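Local atomic coordinates of D-isomer specific 2-hydroxyacid dehydrogenase NAD-binding (PDB entry 4XA8), a protein that probably acts as an oxidoreductase on D-2-hydroxyacids, binding a nicotinamide adenine dinucleotide cofactor in the cleft between its two domains. Residues F12-D17 with L56-P61; E50-A55 with P69-V74; L73-G78 with P94-S99; S104-S109 with A285-P290. All coordinates share one frame; numbering follows the deposited sequence.

Contact 1 of 4, residues F12-D17 with L56-P61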
loop_
_atom_site.group_PDB
_atom_site.type_symbol
_atom_site.label_atom_id
_atom_site.label_comp_id
_atom_site.label_asym_id
_atom_site.label_seq_id
_atom_site.Cartn_x
_atom_site.Cartn_y
_atom_site.Cartn_z
ATOM N N PHE A 12 -21.536 -7.875 25.097
ATOM C CA PHE A 12 -20.814 -7.248 24.001
ATOM C C PHE A 12 -21.727 -6.312 23.205
ATOM O O PHE A 12 -22.858 -6.710 22.793
ATOM C CB PHE A 12 -20.393 -8.348 23.012
ATOM C CG PHE A 12 -19.630 -7.845 21.814
ATOM C CD1 PHE A 12 -20.283 -7.418 20.680
ATOM C CD2 PHE A 12 -18.237 -7.818 21.829
ATOM C CE1 PHE A 12 -19.557 -6.994 19.559
ATOM C CE2 PHE A 12 -17.521 -7.362 20.726
ATOM C CZ PHE A 12 -18.196 -6.977 19.589
ATOM N N TYR A 13 -21.238 -5.103 22.942
ATOM C CA TYR A 13 -21.918 -4.224 22.007
ATOM C C TYR A 13 -20.922 -3.525 21.068
ATOM O O TYR A 13 -20.011 -2.801 21.508
ATOM C CB TYR A 13 -22.784 -3.148 22.698
ATOM C CG TYR A 13 -23.542 -2.336 21.678
ATOM C CD1 TYR A 13 -22.940 -1.256 21.046
ATOM C CD2 TYR A 13 -24.836 -2.677 21.294
ATOM C CE1 TYR A 13 -23.597 -0.530 20.064
ATOM C CE2 TYR A 13 -25.515 -1.946 20.320
ATOM C CZ TYR A 13 -24.884 -0.871 19.708
ATOM O OH TYR A 13 -25.513 -0.123 18.724
ATOM N N SER A 14 -21.144 -3.675 19.773
ATOM C CA SER A 14 -20.469 -2.793 18.808
ATOM C C SER A 14 -21.167 -2.817 17.441
ATOM O O SER A 14 -21.532 -3.869 16.973
ATOM C CB SER A 14 -19.006 -3.175 18.657
ATOM O OG SER A 14 -18.400 -2.403 17.614
ATOM N N ALA A 15 -21.358 -1.658 16.820
ATOM C CA ALA A 15 -21.878 -1.610 15.426
ATOM C C ALA A 15 -20.761 -1.777 14.392
ATOM O O ALA A 15 -21.049 -1.884 13.185
ATOM C CB ALA A 15 -22.607 -0.296 15.190
ATOM N N VAL A 16 -19.505 -1.797 14.848
ATOM C CA VAL A 16 -18.345 -1.810 13.935
ATOM C C VAL A 16 -17.427 -3.034 14.154
ATOM O O VAL A 16 -16.332 -3.080 13.631
ATOM C CB VAL A 16 -17.563 -0.458 13.953
ATOM C CG1 VAL A 16 -18.453 0.689 13.529
ATOM C CG2 VAL A 16 -17.001 -0.149 15.332
ATOM N N ASP A 17 -17.886 -4.022 14.918
ATOM C CA ASP A 17 -17.102 -5.217 15.265
ATOM C C ASP A 17 -18.047 -6.409 15.259
ATOM O O ASP A 17 -19.232 -6.261 15.507
ATOM C CB ASP A 17 -16.453 -5.114 16.650
ATOM C CG ASP A 17 -15.485 -3.933 16.800
ATOM O OD1 ASP A 17 -14.275 -4.136 16.526
ATOM O OD2 ASP A 17 -15.922 -2.848 17.275
ATOM N N LEU A 56 -18.136 -5.231 27.212
ATOM C CA LEU A 56 -17.143 -4.969 26.181
ATOM C C LEU A 56 -17.848 -4.233 25.062
ATOM O O LEU A 56 -18.726 -4.789 24.413
ATOM C CB LEU A 56 -16.566 -6.299 25.679
ATOM C CG LEU A 56 -15.603 -6.255 24.488
ATOM C CD1 LEU A 56 -14.381 -5.473 24.897
ATOM C CD2 LEU A 56 -15.258 -7.687 24.087
ATOM N N VAL A 57 -17.504 -2.968 24.861
ATOM C CA VAL A 57 -18.336 -2.100 24.037
ATOM C C VAL A 57 -17.584 -1.124 23.139
ATOM O O VAL A 57 -16.449 -0.698 23.443
ATOM C CB VAL A 57 -19.291 -1.240 24.907
ATOM C CG1 VAL A 57 -20.191 -2.078 25.785
ATOM C CG2 VAL A 57 -18.493 -0.261 25.748
ATOM N N TRP A 58 -18.250 -0.738 22.043
ATOM C CA TRP A 58 -17.874 0.452 21.281
ATOM C C TRP A 58 -19.111 1.356 21.034
ATOM O O TRP A 58 -20.106 0.935 20.438
ATOM C CB TRP A 58 -17.197 0.078 19.968
ATOM C CG TRP A 58 -16.710 1.257 19.190
ATOM C CD1 TRP A 58 -17.370 1.895 18.171
ATOM C CD2 TRP A 58 -15.486 1.981 19.384
ATOM N NE1 TRP A 58 -16.610 2.930 17.688
ATOM C CE2 TRP A 58 -15.458 3.020 18.424
ATOM C CE3 TRP A 58 -14.414 1.858 20.280
ATOM C CZ2 TRP A 58 -14.386 3.923 18.322
ATOM C CZ3 TRP A 58 -13.348 2.757 20.180
ATOM C CH2 TRP A 58 -13.345 3.775 19.207
ATOM N N LYS A 59 -19.045 2.584 21.538
ATOM C CA LYS A 59 -20.128 3.586 21.395
ATOM C C LYS A 59 -21.561 3.028 21.517
ATOM O O LYS A 59 -22.349 3.156 20.585
ATOM C CB LYS A 59 -19.960 4.328 20.082
ATOM C CG LYS A 59 -18.653 5.080 20.030
ATOM C CD LYS A 59 -18.689 6.150 18.941
ATOM C CE LYS A 59 -17.302 6.470 18.422
ATOM N NZ LYS A 59 -17.355 6.737 16.957
ATOM N N PRO A 60 -21.885 2.393 22.666
ATOM C CA PRO A 60 -23.179 1.744 22.824
ATOM C C PRO A 60 -24.284 2.781 22.848
ATOM O O PRO A 60 -23.986 3.970 22.974
ATOM C CB PRO A 60 -23.049 0.994 24.169
ATOM C CG PRO A 60 -22.011 1.739 24.922
ATOM C CD PRO A 60 -21.044 2.242 23.876
ATOM N N PRO A 61 -25.554 2.338 22.695
ATOM C CA PRO A 61 -26.675 3.251 22.619
ATOM C C PRO A 61 -26.837 4.051 23.918
ATOM O O PRO A 61 -26.465 3.566 24.997
ATOM C CB PRO A 61 -27.895 2.317 22.396
ATOM C CG PRO A 61 -27.346 0.982 22.081
ATOM C CD PRO A 61 -25.985 0.930 22.689
HETATM O O HOH W 1 -20.720 0.800 17.904
#
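Tyr13 packs against Pro60 and Pro61, and its side chain can be followed atom by atom. CB sits 4.2 Å from Val57 CG1, its bridge partner on the same sheet face. With CG anti to the backbone N (chi1 -176°), the ring lies by the 58-61 backbone: CD1 comes 3.5 Å from Pro60 CA, and Trp58 O lies at the ring edge, in its plane. Pro61 CD lies over one face, 3.7 Å from the ring centroid and 12° off the normal, a CH-pi contact. At the tip, OH bonds to the backbone N of Gly41. With an alanine here, Pro61 would probably lose its aromatic platform and the Gly41 amide its acceptor.

The backbones pair in parallel: Tyr13 N donates to Leu56 O at 2.9 Å, and Trp58 N to Tyr13 O at 2.8 Å. A water takes the N-H of Ala15 and donates to Trp58 O. Ser14 OG accepts from Val16 N in an ST turn and donates to Asp17 OD2, consistent with a bend that places Val16 CG2 3.5 Å from Trp58 CD1. Val16 also packs on Trp134 of the second subunit.

On the opposite sheet face Phe12 CD2 meets Leu56 CD2, and the Phe12 ring meets that of Trp22 on helix 19-29. Strand 9-13 runs between strands 34-37 and 52-57 in the parallel sheet.

Contact 2 of 4, residues E50-A55 with P69-V74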
loop_
_atom_site.group_PDB
_atom_site.type_symbol
_atom_site.label_atom_id
_atom_site.label_comp_id
_atom_site.label_asym_id
_atom_site.label_seq_id
_atom_site.Cartn_x
_atom_site.Cartn_y
_atom_site.Cartn_z
ATOM N N GLU A 50 -29.431 -8.671 35.427
ATOM C CA GLU A 50 -28.764 -8.658 36.727
ATOM C C GLU A 50 -27.528 -9.556 36.766
ATOM O O GLU A 50 -26.646 -9.339 37.594
ATOM C CB GLU A 50 -29.758 -9.037 37.841
ATOM C CG GLU A 50 -30.824 -7.975 38.026
ATOM C CD GLU A 50 -31.608 -8.136 39.308
ATOM O OE1 GLU A 50 -32.630 -8.848 39.273
ATOM O OE2 GLU A 50 -31.196 -7.541 40.332
ATOM N N GLU A 51 -27.442 -10.532 35.861
ATOM C CA GLU A 51 -26.305 -11.466 35.844
ATOM C C GLU A 51 -25.117 -10.916 35.081
ATOM O O GLU A 51 -24.042 -11.513 35.105
ATOM C CB GLU A 51 -26.727 -12.833 35.278
ATOM C CG GLU A 51 -27.672 -13.591 36.200
ATOM C CD GLU A 51 -28.167 -14.916 35.626
ATOM O OE1 GLU A 51 -28.681 -15.753 36.396
ATOM O OE2 GLU A 51 -28.061 -15.130 34.409
ATOM N N VAL A 52 -25.301 -9.779 34.402
ATOM C CA VAL A 52 -24.264 -9.171 33.568
ATOM C C VAL A 52 -23.342 -8.330 34.420
ATOM O O VAL A 52 -23.775 -7.395 35.097
ATOM C CB VAL A 52 -24.884 -8.263 32.489
ATOM C CG1 VAL A 52 -23.806 -7.505 31.747
ATOM C CG2 VAL A 52 -25.692 -9.102 31.518
ATOM N N ARG A 53 -22.063 -8.656 34.390
ATOM C CA ARG A 53 -21.110 -7.979 35.258
ATOM C C ARG A 53 -19.960 -7.312 34.509
ATOM O O ARG A 53 -19.241 -6.484 35.068
ATOM C CB ARG A 53 -20.595 -8.969 36.292
ATOM C CG ARG A 53 -21.697 -9.438 37.227
ATOM C CD ARG A 53 -21.228 -10.591 38.078
ATOM N NE ARG A 53 -20.456 -10.144 39.233
ATOM C CZ ARG A 53 -19.927 -10.957 40.147
ATOM N NH1 ARG A 53 -20.068 -12.276 40.048
ATOM N NH2 ARG A 53 -19.235 -10.448 41.160
ATOM N N TYR A 54 -19.819 -7.639 33.237
ATOM C CA TYR A 54 -18.769 -7.061 32.412
ATOM C C TYR A 54 -19.392 -6.605 31.099
ATOM O O TYR A 54 -20.305 -7.263 30.592
ATOM C CB TYR A 54 -17.658 -8.099 32.203
ATOM C CG TYR A 54 -17.524 -9.088 33.358
ATOM C CD1 TYR A 54 -16.946 -8.714 34.577
ATOM C CD2 TYR A 54 -18.022 -10.384 33.246
ATOM C CE1 TYR A 54 -16.838 -9.611 35.626
ATOM C CE2 TYR A 54 -17.935 -11.287 34.296
ATOM C CZ TYR A 54 -17.347 -10.893 35.479
ATOM O OH TYR A 54 -17.274 -11.792 36.507
ATOM N N ALA A 55 -18.929 -5.461 30.589
ATOM C CA ALA A 55 -19.354 -4.930 29.290
ATOM C C ALA A 55 -18.151 -4.615 28.395
ATOM O O ALA A 55 -17.260 -3.860 28.782
ATOM C CB ALA A 55 -20.219 -3.685 29.500
ATOM N N PRO A 69 -27.455 -3.230 36.368
ATOM C CA PRO A 69 -27.148 -2.618 37.661
ATOM C C PRO A 69 -25.898 -3.188 38.368
ATOM O O PRO A 69 -25.236 -2.451 39.078
ATOM C CB PRO A 69 -28.438 -2.836 38.487
ATOM C CG PRO A 69 -29.159 -3.953 37.846
ATOM C CD PRO A 69 -28.683 -4.042 36.398
ATOM N N ASN A 70 -25.552 -4.457 38.120
ATOM C CA ASN A 70 -24.425 -5.142 38.785
ATOM C C ASN A 70 -23.103 -5.149 37.981
ATOM O O ASN A 70 -22.157 -5.896 38.303
ATOM C CB ASN A 70 -24.850 -6.583 39.088
ATOM C CG ASN A 70 -26.068 -6.647 39.965
ATOM O OD1 ASN A 70 -26.207 -5.848 40.886
ATOM N ND2 ASN A 70 -26.965 -7.593 39.693
ATOM N N LEU A 71 -23.044 -4.324 36.938
ATOM C CA LEU A 71 -21.795 -4.098 36.175
ATOM C C LEU A 71 -20.612 -3.728 37.100
ATOM O O LEU A 71 -20.724 -2.835 37.988
ATOM C CB LEU A 71 -22.032 -2.969 35.181
ATOM C CG LEU A 71 -21.260 -2.836 33.894
ATOM C CD1 LEU A 71 -21.363 -4.133 33.108
ATOM C CD2 LEU A 71 -21.878 -1.652 33.156
ATOM N N LYS A 72 -19.500 -4.430 36.888
ATOM C CA LYS A 72 -18.277 -4.288 37.684
ATOM C C LYS A 72 -17.074 -3.783 36.887
ATOM O O LYS A 72 -16.076 -3.341 37.490
ATOM C CB LYS A 72 -17.950 -5.641 38.332
ATOM C CG LYS A 72 -19.054 -6.131 39.301
ATOM C CD LYS A 72 -18.492 -6.772 40.567
ATOM C CE LYS A 72 -19.552 -6.844 41.663
ATOM N NZ LYS A 72 -19.008 -6.673 43.040
ATOM N N LEU A 73 -17.175 -3.862 35.553
ATOM C CA LEU A 73 -16.056 -3.663 34.648
ATOM C C LEU A 73 -16.565 -3.290 33.255
ATOM O O LEU A 73 -17.455 -3.954 32.705
ATOM C CB LEU A 73 -15.211 -4.954 34.588
ATOM C CG LEU A 73 -14.012 -4.966 33.623
ATOM C CD1 LEU A 73 -13.036 -3.864 34.013
ATOM C CD2 LEU A 73 -13.304 -6.322 33.624
ATOM N N VAL A 74 -16.028 -2.207 32.697
ATOM C CA VAL A 74 -16.220 -1.874 31.286
ATOM C C VAL A 74 -14.903 -1.982 30.540
ATOM O O VAL A 74 -13.843 -1.604 31.068
ATOM C CB VAL A 74 -16.786 -0.455 31.110
ATOM C CG1 VAL A 74 -16.843 -0.071 29.634
ATOM C CG2 VAL A 74 -18.155 -0.395 31.714
HETATM O O HOH W 2 -26.171 -6.316 35.829
#
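Asn70 and Glu50 are joined by a nearly linear hydrogen bond at the entry to two neighbouring strands of a parallel beta sheet. Asn70 ND2 reaches Glu50 O at 2.7 Å with an N-H...O angle of 177°; it arrives on a lone pair in the carbonyl plane, and the acceptor lies 1° out of the amide plane. Replacing Asn70 by an alanine would probably leave Glu50 O without this donor and the end of the 3-10 segment less firmly tied to the incoming loop. One step further in, a water donates to Val52 O and accepts from Asn70 N.

The strand pairing follows. Lys72 N donates to Arg53 O at 2.8 Å, leading into the strand; Ala55 N to Leu73 O, at 3.0 Å, belongs to the parallel register of Tyr54 with Leu73 and Ala55 with Val74. Leu71 CB points away from strand 52-57, yet its branch turns back: CG lies anti to the backbone N (chi1 -154°), bringing CD1 to 3.8 Å from Ala55 CB. Arg53 and Lys72 run side by side, with Lys72 CE at the guanidinium edge.

In the second shell, the arginine forms a salt bridge with Glu305 and a bond to Ser7 O, which probably eases the like charges. Helix 290-306 packs on Tyr54 through Ile301 and Ile304. Within the strand, Arg53 CB stands 3.8 Å above the plane of the Tyr54 ring, over its centre.

Contact 3 of 4, residues L73-G78 with P94-S99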
loop_
_atom_site.group_PDB
_atom_site.type_symbol
_atom_site.label_atom_id
_atom_site.label_comp_id
_atom_site.label_asym_id
_atom_site.label_seq_id
_atom_site.Cartn_x
_atom_site.Cartn_y
_atom_site.Cartn_z
ATOM N N LEU A 73 -17.175 -3.862 35.553
ATOM C CA LEU A 73 -16.056 -3.663 34.648
ATOM C C LEU A 73 -16.565 -3.290 33.255
ATOM O O LEU A 73 -17.455 -3.954 32.705
ATOM C CB LEU A 73 -15.211 -4.954 34.588
ATOM C CG LEU A 73 -14.012 -4.966 33.623
ATOM C CD1 LEU A 73 -13.036 -3.864 34.013
ATOM C CD2 LEU A 73 -13.304 -6.322 33.624
ATOM N N VAL A 74 -16.028 -2.207 32.697
ATOM C CA VAL A 74 -16.220 -1.874 31.286
ATOM C C VAL A 74 -14.903 -1.982 30.540
ATOM O O VAL A 74 -13.843 -1.604 31.068
ATOM C CB VAL A 74 -16.786 -0.455 31.110
ATOM C CG1 VAL A 74 -16.843 -0.071 29.634
ATOM C CG2 VAL A 74 -18.155 -0.395 31.714
ATOM N N ILE A 75 -14.982 -2.514 29.327
ATOM C CA ILE A 75 -13.832 -2.651 28.446
ATOM C C ILE A 75 -14.182 -1.988 27.111
ATOM O O ILE A 75 -15.136 -2.376 26.454
ATOM C CB ILE A 75 -13.426 -4.132 28.187
ATOM C CG1 ILE A 75 -13.317 -4.946 29.490
ATOM C CG2 ILE A 75 -12.106 -4.164 27.427
ATOM C CD1 ILE A 75 -14.538 -5.794 29.821
ATOM N N ASN A 76 -13.426 -0.972 26.737
ATOM C CA ASN A 76 -13.669 -0.249 25.508
ATOM C C ASN A 76 -12.934 -0.938 24.342
ATOM O O ASN A 76 -11.752 -1.249 24.451
ATOM C CB ASN A 76 -13.210 1.213 25.678
ATOM C CG ASN A 76 -13.707 2.124 24.571
ATOM O OD1 ASN A 76 -12.918 2.766 23.884
ATOM N ND2 ASN A 76 -15.001 2.163 24.374
ATOM N N LEU A 77 -13.619 -1.184 23.233
ATOM C CA LEU A 77 -13.034 -1.945 22.105
ATOM C C LEU A 77 -12.040 -1.163 21.244
ATOM O O LEU A 77 -12.241 -1.009 20.043
ATOM C CB LEU A 77 -14.116 -2.509 21.179
ATOM C CG LEU A 77 -14.831 -3.764 21.634
ATOM C CD1 LEU A 77 -16.198 -3.933 20.981
ATOM C CD2 LEU A 77 -13.919 -4.947 21.346
ATOM N N GLY A 78 -10.947 -0.723 21.851
ATOM C CA GLY A 78 -9.893 0.001 21.145
ATOM C C GLY A 78 -8.817 0.267 22.168
ATOM O O GLY A 78 -9.114 0.243 23.374
ATOM N N PRO A 94 -14.395 0.515 37.171
ATOM C CA PRO A 94 -13.223 0.555 36.303
ATOM C C PRO A 94 -13.584 0.453 34.807
ATOM O O PRO A 94 -14.469 -0.330 34.418
ATOM C CB PRO A 94 -12.409 -0.669 36.729
ATOM C CG PRO A 94 -12.941 -1.069 38.056
ATOM C CD PRO A 94 -14.360 -0.615 38.114
ATOM N N VAL A 95 -12.888 1.270 34.019
ATOM C CA VAL A 95 -13.001 1.310 32.581
ATOM C C VAL A 95 -11.624 1.002 32.009
ATOM O O VAL A 95 -10.639 1.651 32.353
ATOM C CB VAL A 95 -13.482 2.694 32.106
ATOM C CG1 VAL A 95 -13.648 2.716 30.588
ATOM C CG2 VAL A 95 -14.807 3.015 32.785
ATOM N N THR A 96 -11.551 0.000 31.155
ATOM C CA THR A 96 -10.291 -0.397 30.582
ATOM C C THR A 96 -10.340 -0.236 29.069
ATOM O O THR A 96 -11.429 -0.166 28.459
ATOM C CB THR A 96 -9.972 -1.853 30.932
ATOM O OG1 THR A 96 -11.094 -2.674 30.590
ATOM C CG2 THR A 96 -9.654 -1.991 32.408
ATOM N N ARG A 97 -9.153 -0.143 28.498
ATOM C CA ARG A 97 -8.968 -0.179 27.066
ATOM C C ARG A 97 -8.147 -1.435 26.768
ATOM O O ARG A 97 -7.603 -2.074 27.682
ATOM C CB ARG A 97 -8.283 1.097 26.572
ATOM C CG ARG A 97 -6.765 1.060 26.622
ATOM C CD ARG A 97 -6.150 2.452 26.643
ATOM N NE ARG A 97 -4.732 2.342 26.959
ATOM C CZ ARG A 97 -4.235 2.095 28.175
ATOM N NH1 ARG A 97 -5.034 1.930 29.230
ATOM N NH2 ARG A 97 -2.921 2.015 28.348
ATOM N N LEU A 98 -8.093 -1.809 25.503
ATOM C CA LEU A 98 -7.285 -2.930 25.103
ATOM C C LEU A 98 -5.862 -2.422 24.855
ATOM O O LEU A 98 -5.650 -1.328 24.337
ATOM C CB LEU A 98 -7.834 -3.592 23.858
ATOM C CG LEU A 98 -9.326 -3.921 23.917
ATOM C CD1 LEU A 98 -9.782 -4.319 22.519
ATOM C CD2 LEU A 98 -9.618 -4.981 24.974
ATOM N N SER A 99 -4.893 -3.209 25.276
ATOM C CA SER A 99 -3.502 -2.896 25.049
ATOM C C SER A 99 -3.025 -3.971 24.095
ATOM O O SER A 99 -2.828 -5.113 24.495
ATOM C CB SER A 99 -2.752 -2.928 26.382
ATOM O OG SER A 99 -1.347 -2.806 26.221
#
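Val74 O is gripped twice by Thr96, from opposite faces of its carbonyl plane: the backbone N donates at 2.8 Å and the hydroxyl OG1 at 3.0 Å. The backbone bond belongs to the parallel pairing of strand 73-76 with strand 95-97, the latter outermost in this chain's five-stranded sheet; the hydroxyl adds to it. The short strand axes approach to 4.6 Å and diverge by 28°. The hydroxyl reaches back because OG1 stands between the backbone N and the carbonyl carbon (chi1 52°), a rotation that lays it alongside Ile75, 3.4 Å from CG1.

In the same pairing Val74 N donates to Pro94 O with an angle of 177°, and Asn76 N to Thr96 O at 2.8 Å.

Beyond Asn76 the chain tightens into an inverse gamma turn centred on Leu77, closed by a bond from Gly78 N to Asn76 O. Leu98 packs at the turn: its CD2 methyl meets Ile75 CG2 at 3.6 Å, while CD1 lies 3.8 Å from Gly78 N. Helix 290-306 supports Leu98 through Gln296 and Ile297, and Trp22 of helix 19-29 touches it.

Arg97, seen to bind NADPH in a crystal structure of this protein though none is bound to this chain, turns its chain end away from strand 73-76. Its root stays close: Arg97 CB is 3.4 Å from Gly78 O, the oxygen that accepts from Leu98 N.

Contact 4 of 4, residues S104-S109 with A285-P290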
loop_
_atom_site.group_PDB
_atom_site.type_symbol
_atom_site.label_atom_id
_atom_site.label_comp_id
_atom_site.label_asym_id
_atom_site.label_seq_id
_atom_site.Cartn_x
_atom_site.Cartn_y
_atom_site.Cartn_z
ATOM N N SER A 104 0.448 -0.377 17.047
ATOM C CA SER A 104 1.365 0.611 16.508
ATOM C C SER A 104 1.906 0.170 15.139
ATOM O O SER A 104 2.072 0.994 14.244
ATOM C CB SER A 104 2.512 0.818 17.472
ATOM O OG SER A 104 3.393 1.762 16.952
ATOM N N GLN A 105 2.244 -1.109 15.050
ATOM C CA GLN A 105 2.733 -1.756 13.795
ATOM C C GLN A 105 1.670 -1.853 12.726
ATOM O O GLN A 105 1.870 -1.448 11.612
ATOM C CB GLN A 105 3.214 -3.190 14.080
ATOM C CG GLN A 105 3.659 -3.893 12.806
ATOM C CD GLN A 105 4.850 -3.191 12.204
ATOM O OE1 GLN A 105 5.985 -3.423 12.658
ATOM N NE2 GLN A 105 4.626 -2.338 11.165
ATOM N N MET A 106 0.522 -2.386 13.090
ATOM C CA MET A 106 -0.574 -2.503 12.177
ATOM C C MET A 106 -1.062 -1.138 11.653
ATOM O O MET A 106 -1.419 -0.988 10.497
ATOM C CB MET A 106 -1.711 -3.218 12.890
ATOM C CG MET A 106 -2.904 -3.545 12.012
ATOM S SD MET A 106 -4.274 -4.205 12.982
ATOM C CE MET A 106 -5.471 -4.386 11.682
ATOM N N MET A 107 -1.106 -0.146 12.527
ATOM C CA MET A 107 -1.413 1.192 12.091
ATOM C C MET A 107 -0.330 1.772 11.153
ATOM O O MET A 107 -0.646 2.365 10.130
ATOM C CB MET A 107 -1.641 2.097 13.318
ATOM C CG MET A 107 -1.724 3.553 12.960
ATOM S SD MET A 107 -3.241 3.968 12.092
ATOM C CE MET A 107 -4.353 4.022 13.523
ATOM N N ALA A 108 0.945 1.600 11.493
ATOM C CA ALA A 108 1.988 2.156 10.656
ATOM C C ALA A 108 1.952 1.506 9.298
ATOM O O ALA A 108 2.190 2.183 8.296
ATOM C CB ALA A 108 3.362 1.935 11.251
ATOM N N SER A 109 1.710 0.197 9.255
ATOM C CA SER A 109 1.661 -0.538 7.989
ATOM C C SER A 109 0.476 -0.018 7.184
ATOM O O SER A 109 0.585 0.209 5.964
ATOM C CB SER A 109 1.494 -2.045 8.256
ATOM O OG SER A 109 2.626 -2.600 8.893
ATOM N N ALA A 285 -7.695 0.526 10.167
ATOM C CA ALA A 285 -6.327 0.877 10.586
ATOM C C ALA A 285 -6.071 0.426 12.020
ATOM O O ALA A 285 -4.973 0.042 12.372
ATOM C CB ALA A 285 -6.131 2.375 10.498
ATOM N N SER A 286 -7.105 0.511 12.837
ATOM C CA SER A 286 -7.022 0.413 14.285
ATOM C C SER A 286 -7.931 -0.707 14.835
ATOM O O SER A 286 -8.339 -0.662 16.010
ATOM C CB SER A 286 -7.486 1.770 14.862
ATOM O OG SER A 286 -8.711 2.175 14.218
ATOM N N ILE A 287 -8.198 -1.729 14.029
ATOM C CA ILE A 287 -9.125 -2.818 14.412
ATOM C C ILE A 287 -8.615 -3.714 15.567
ATOM O O ILE A 287 -7.479 -4.161 15.590
ATOM C CB ILE A 287 -9.588 -3.635 13.164
ATOM C CG1 ILE A 287 -10.901 -4.393 13.449
ATOM C CG2 ILE A 287 -8.518 -4.585 12.693
ATOM C CD1 ILE A 287 -12.160 -3.620 13.064
ATOM N N ALA A 288 -9.452 -3.932 16.584
ATOM C CA ALA A 288 -9.129 -4.900 17.627
ATOM C C ALA A 288 -9.264 -6.376 17.191
ATOM O O ALA A 288 -10.238 -6.791 16.512
ATOM C CB ALA A 288 -9.964 -4.630 18.871
ATOM N N ILE A 289 -8.288 -7.167 17.603
ATOM C CA ILE A 289 -8.155 -8.564 17.169
ATOM C C ILE A 289 -8.587 -9.473 18.293
ATOM O O ILE A 289 -7.948 -9.506 19.347
ATOM C CB ILE A 289 -6.702 -8.970 16.849
ATOM C CG1 ILE A 289 -6.029 -8.018 15.855
ATOM C CG2 ILE A 289 -6.656 -10.416 16.315
ATOM C CD1 ILE A 289 -6.657 -8.018 14.504
ATOM N N PRO A 290 -9.672 -10.203 18.097
ATOM C CA PRO A 290 -10.239 -10.988 19.227
ATOM C C PRO A 290 -9.260 -11.986 19.872
ATOM O O PRO A 290 -9.158 -12.046 21.082
ATOM C CB PRO A 290 -11.395 -11.730 18.563
ATOM C CG PRO A 290 -11.870 -10.763 17.539
ATOM C CD PRO A 290 -10.642 -10.061 16.993
#
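The start of helix 103-119 meets the loop between strand 278-280 and helix 290-306 beside the cofactor site, and the contact is made by two methionines without a hydrogen bond across it. Met107 folds over the root of the loop. Its chain bends at chi2 and chi3 (71° and 79°), curling the thioether round so that SD lies 3.7 Å from Ala285 CB and CE reaches 4.1 Å from Ser286 CB. The same side chain also packs on Met205 and Val233.

Met106 behaves differently. It is fully extended, CG anti to the backbone N and the later torsions also near 180°, and thus carries its methyl outward to the next part of the loop. There Met106 CE and Ile287 CG2 are 3.2 Å apart, closer than usual for two carbons, so the exact fit of this pair is doubtful. Met106 also packs on Arg120 of the second subunit.

Ala285 O is buried by the contact and has no partner anywhere in the model, whereas Ala285 N donates to the carboxylate of Asp259, itself a cofactor-binding residue.

Ala285 and Ser286 are seen to bind NADPH in a crystal structure of this protein, though none is bound to this chain. An apolar helix flank against a ligand-contacting loop is consistent with the interdomain cleft of the D-2-hydroxyacid dehydrogenases, where the cofactor lies between the Rossmann-type domain and its partner.

In the fold
Contacts 1, 2 and 3 are successive pairings in one parallel sheet. Contacts 1 and 2 share strand 52-57, and Val57 CG2 meets Val74 CG1 at 4.2 Å; contacts 2 and 3 share Leu73 and Val74. Probable backbone bonds stitch contact 1 to contact 3, with Val57 N 2.9 Å from Ile75 O. Contact 4 lies toward the other domain, its centre 28 Å from that of contact 2, but it touches contact 3, where Leu98 CD1 is 3.7 Å from Ala288 CB, and contact 1, Ile287 CD1 lying 4.1 Å from Asp17 OD1. The cofactor site gathers at this end: the Trp58 side chain is about 7 Å from that of Ser286 and about 8 Å from that of Arg97.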